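Local coordinates for RNA-dependent RNA polymerase (Dera Ghazi Khan orthonairovirus, PDB 6DX2), which includes this viral OTU-like cysteine protease domain, a deubiquitinase, within a much longer protein that probably copies the viral RNA genome, at residues F4-I9 / N28-S33. Numbering follows the deposited sequence.
Sequences FHLDDI and NDYFTS
Leu6 reaches from the N-terminal loop into the angle between the side chains of Tyr30 and Phe31, and its branched end serves both aromatic residues at once. Methyl CD1 is the busier branch: it meets Phe31 CZ at 3.3 Å, approaching that ring obliquely, and lies 3.5 Å from Tyr30 CB. The second methyl, CD2, sits over one face of the phenol ring, 4.1 Å from Tyr30 CG. Because CD1 is anti to CA (chi2 -169°), it extends the leucine chain outward and is the methyl that reaches Phe31. A short, branched aliphatic chain suits this buried place, because two methyls can fill the corner between two rings without bringing in a polar atom. No hydrogen bond joins the segments.

Toward the N-terminus, at Phe4, the fit becomes looser. The carbonyl oxygen Phe4 O faces the edge of the Tyr30 ring, near its plane, at 3.9 Å from CE1, whereas the first bond of the exposed, poorly ordered Phe4 side chain points away from 28-33, and His5 NE2 lies over one face of its ring. Tyrosine suits the border between core and solvent: its ring offers Leu6 a greasy face, and its hydroxyl reaches a weak hydrogen bond with Ser3 O. On 28-33 itself, Asn28 ND2 donates to Ser33 OG (3.1 Å), the acceptor lying in the amide plane.

Leu6 belongs to a short 3-10 turn ahead of strand 12-13, while Phe31 lies on the edge strand 31-33, antiparallel to 150-156. Leu156 of that neighbouring strand touches both Leu6 and Phe31, and Trp119 from strand 116-121 meets the Phe31 ring, so the N-terminal loop packs against the mixed sheet of the OTU domain.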
ATOM      1  N   PHE A   4       3.240   9.062  20.241  1.00 96.00           N
ATOM      2  CA  PHE A   4       4.570   8.775  20.762  1.00 94.05           C
ATOM      3  C   PHE A   4       5.138   7.497  20.157  1.00 84.08           C
ATOM      4  O   PHE A   4       6.336   7.431  19.865  1.00 81.99           O
ATOM      5  CB  PHE A   4       4.529   8.671  22.292  1.00 99.17           C
ATOM      6  CG  PHE A   4       5.888   8.572  22.940  1.00102.81           C
ATOM      7  CD1 PHE A   4       6.026   8.009  24.198  1.00107.83           C
ATOM      8  CD2 PHE A   4       7.021   9.050  22.298  1.00102.20           C
ATOM      9  CE1 PHE A   4       7.273   7.918  24.804  1.00110.78           C
ATOM     10  CE2 PHE A   4       8.264   8.958  22.892  1.00105.64           C
ATOM     11  CZ  PHE A   4       8.392   8.394  24.149  1.00109.45           C
ATOM     12  N   HIS A   5       4.297   6.487  19.957  1.00 76.02           N
ATOM     13  CA  HIS A   5       4.699   5.249  19.302  1.00 71.81           C
ATOM     14  C   HIS A   5       3.700   4.934  18.202  1.00 59.72           C
ATOM     15  O   HIS A   5       2.486   4.903  18.442  1.00 58.76           O
ATOM     16  CB  HIS A   5       4.789   4.086  20.295  1.00 78.57           C
ATOM     17  CG  HIS A   5       5.699   4.356  21.459  1.00 87.12           C
ATOM     18  ND1 HIS A   5       7.072   4.431  21.331  1.00 88.63           N
ATOM     19  CD2 HIS A   5       5.433   4.572  22.770  1.00 88.67           C
ATOM     20  CE1 HIS A   5       7.610   4.678  22.513  1.00 89.10           C
ATOM     21  NE2 HIS A   5       6.637   4.769  23.402  1.00 89.54           N
ATOM     22  N   LEU A   6       4.225   4.699  16.997  1.00 52.32           N
ATOM     23  CA  LEU A   6       3.373   4.373  15.864  1.00 48.93           C
ATOM     24  C   LEU A   6       2.482   3.169  16.153  1.00 45.30           C
ATOM     25  O   LEU A   6       1.322   3.151  15.740  1.00 53.65           O
ATOM     26  CB  LEU A   6       4.234   4.123  14.643  1.00 51.42           C
ATOM     27  CG  LEU A   6       4.901   5.426  14.233  1.00 51.45           C
ATOM     28  CD1 LEU A   6       5.498   5.214  12.912  1.00 56.37           C
ATOM     29  CD2 LEU A   6       3.816   6.515  14.167  1.00 55.26           C
ATOM     30  N   ASP A   7       2.993   2.170  16.900  1.00 42.11           N
ATOM     31  CA  ASP A   7       2.179   0.990  17.182  1.00 43.44           C
ATOM     32  C   ASP A   7       1.048   1.269  18.186  1.00 49.62           C
ATOM     33  O   ASP A   7       0.231   0.367  18.418  1.00 48.00           O
ATOM     34  CB  ASP A   7       3.052  -0.175  17.677  1.00 45.22           C
ATOM     35  CG  ASP A   7       3.707  -0.938  16.523  1.00 44.68           C
ATOM     36  OD1 ASP A   7       3.529  -0.491  15.419  1.00 42.96           O
ATOM     37  OD2 ASP A   7       4.345  -1.979  16.716  1.00 45.99           O
ATOM     38  N   ASP A   8       0.976   2.479  18.752  1.00 45.98           N
ATOM     39  CA  ASP A   8      -0.113   2.863  19.652  1.00 51.25           C
ATOM     40  C   ASP A   8      -1.126   3.783  18.998  1.00 57.06           C
ATOM     41  O   ASP A   8      -1.946   4.373  19.701  1.00 51.77           O
ATOM     42  CB  ASP A   8       0.437   3.543  20.889  1.00 57.97           C
ATOM     43  CG  ASP A   8       1.331   2.645  21.684  1.00 65.06           C
ATOM     44  OD1 ASP A   8       0.940   1.476  21.939  1.00 59.57           O
ATOM     45  OD2 ASP A   8       2.432   3.113  22.031  1.00 65.43           O
ATOM     46  N   ILE A   9      -1.059   3.949  17.672  1.00 58.00           N
ATOM     47  CA  ILE A   9      -2.040   4.759  16.964  1.00 52.95           C
ATOM     48  C   ILE A   9      -3.400   4.103  17.105  1.00 49.78           C
ATOM     49  O   ILE A   9      -3.510   2.871  17.161  1.00 45.64           O
ATOM     50  CB  ILE A   9      -1.661   4.914  15.481  1.00 44.89           C
ATOM     51  CG1 ILE A   9      -0.554   5.945  15.323  1.00 51.24           C
ATOM     52  CG2 ILE A   9      -2.870   5.330  14.574  1.00 43.84           C
ATOM     53  CD1 ILE A   9       0.009   5.986  13.898  1.00 44.55           C
ATOM     54  N   ASN A  28       8.501  11.993   8.836  1.00 33.39           N
ATOM     55  CA  ASN A  28       9.928  11.788   8.956  1.00 41.61           C
ATOM     56  C   ASN A  28      10.438  11.925  10.376  1.00 37.59           C
ATOM     57  O   ASN A  28      11.642  11.797  10.580  1.00 40.51           O
ATOM     58  CB  ASN A  28      10.622  12.716   7.997  1.00 46.19           C
ATOM     59  CG  ASN A  28      10.391  12.276   6.547  1.00 55.40           C
ATOM     60  OD1 ASN A  28       9.970  13.073   5.721  1.00 59.51           O
ATOM     61  ND2 ASN A  28      10.638  10.968   6.255  1.00 50.00           N
ATOM     62  N   ASP A  29       9.554  12.153  11.340  1.00 37.34           N
ATOM     63  CA  ASP A  29       9.940  11.992  12.724  1.00 39.00           C
ATOM     64  C   ASP A  29       9.954  10.540  13.151  1.00 39.29           C
ATOM     65  O   ASP A  29      10.545  10.212  14.187  1.00 42.37           O
ATOM     66  CB  ASP A  29       9.013  12.816  13.615  1.00 42.36           C
ATOM     67  CG  ASP A  29       9.324  14.294  13.538  1.00 49.59           C
ATOM     68  OD1 ASP A  29      10.495  14.634  13.202  1.00 53.98           O
ATOM     69  OD2 ASP A  29       8.392  15.092  13.789  1.00 54.49           O
ATOM     70  N   TYR A  30       9.345   9.663  12.378  1.00 36.91           N
ATOM     71  CA  TYR A  30       9.191   8.271  12.776  1.00 37.80           C
ATOM     72  C   TYR A  30       9.711   7.312  11.743  1.00 41.14           C
ATOM     73  O   TYR A  30      10.005   6.166  12.089  1.00 43.51           O
ATOM     74  CB  TYR A  30       7.702   7.945  13.046  1.00 38.41           C
ATOM     75  CG  TYR A  30       7.190   8.817  14.154  1.00 41.38           C
ATOM     76  CD1 TYR A  30       7.312   8.431  15.488  1.00 47.11           C
ATOM     77  CD2 TYR A  30       6.644  10.054  13.876  1.00 45.49           C
ATOM     78  CE1 TYR A  30       6.876   9.259  16.506  1.00 47.93           C
ATOM     79  CE2 TYR A  30       6.210  10.884  14.877  1.00 55.07           C
ATOM     80  CZ  TYR A  30       6.332  10.492  16.191  1.00 57.23           C
ATOM     81  OH  TYR A  30       5.887  11.353  17.173  1.00 61.69           O
ATOM     82  N   PHE A  31       9.770   7.715  10.483  1.00 38.23           N
ATOM     83  CA  PHE A  31      10.162   6.851   9.388  1.00 39.07           C
ATOM     84  C   PHE A  31      11.367   7.426   8.673  1.00 40.99           C
ATOM     85  O   PHE A  31      11.504   8.641   8.504  1.00 39.77           O
ATOM     86  CB  PHE A  31       9.023   6.706   8.342  1.00 35.75           C
ATOM     87  CG  PHE A  31       7.813   6.042   8.831  1.00 36.26           C
ATOM     88  CD1 PHE A  31       7.755   4.649   8.907  1.00 36.08           C
ATOM     89  CD2 PHE A  31       6.680   6.782   9.193  1.00 37.67           C
ATOM     90  CE1 PHE A  31       6.603   4.006   9.265  1.00 33.87           C
ATOM     91  CE2 PHE A  31       5.526   6.128   9.591  1.00 39.41           C
ATOM     92  CZ  PHE A  31       5.490   4.726   9.618  1.00 37.33           C
ATOM     93  N   THR A  32      12.191   6.525   8.170  1.00 41.79           N
ATOM     94  CA  THR A  32      13.120   6.845   7.130  1.00 39.68           C
ATOM     95  C   THR A  32      12.426   6.633   5.795  1.00 43.09           C
ATOM     96  O   THR A  32      11.790   5.612   5.581  1.00 36.41           O
ATOM     97  CB  THR A  32      14.330   5.923   7.202  1.00 42.63           C
ATOM     98  OG1 THR A  32      14.926   6.030   8.511  1.00 54.91           O
ATOM     99  CG2 THR A  32      15.309   6.350   6.190  1.00 47.26           C
ATOM    100  N   SER A  33      12.570   7.572   4.896  1.00 37.91           N
ATOM    101  CA  SER A  33      12.084   7.338   3.544  1.00 41.77           C
ATOM    102  C   SER A  33      13.174   6.700   2.711  1.00 43.01           C
ATOM    103  O   SER A  33      14.380   6.901   2.937  1.00 45.86           O
ATOM    104  CB  SER A  33      11.617   8.626   2.868  1.00 42.51           C
ATOM    105  OG  SER A  33      10.607   9.255   3.635  1.00 43.28           O
TER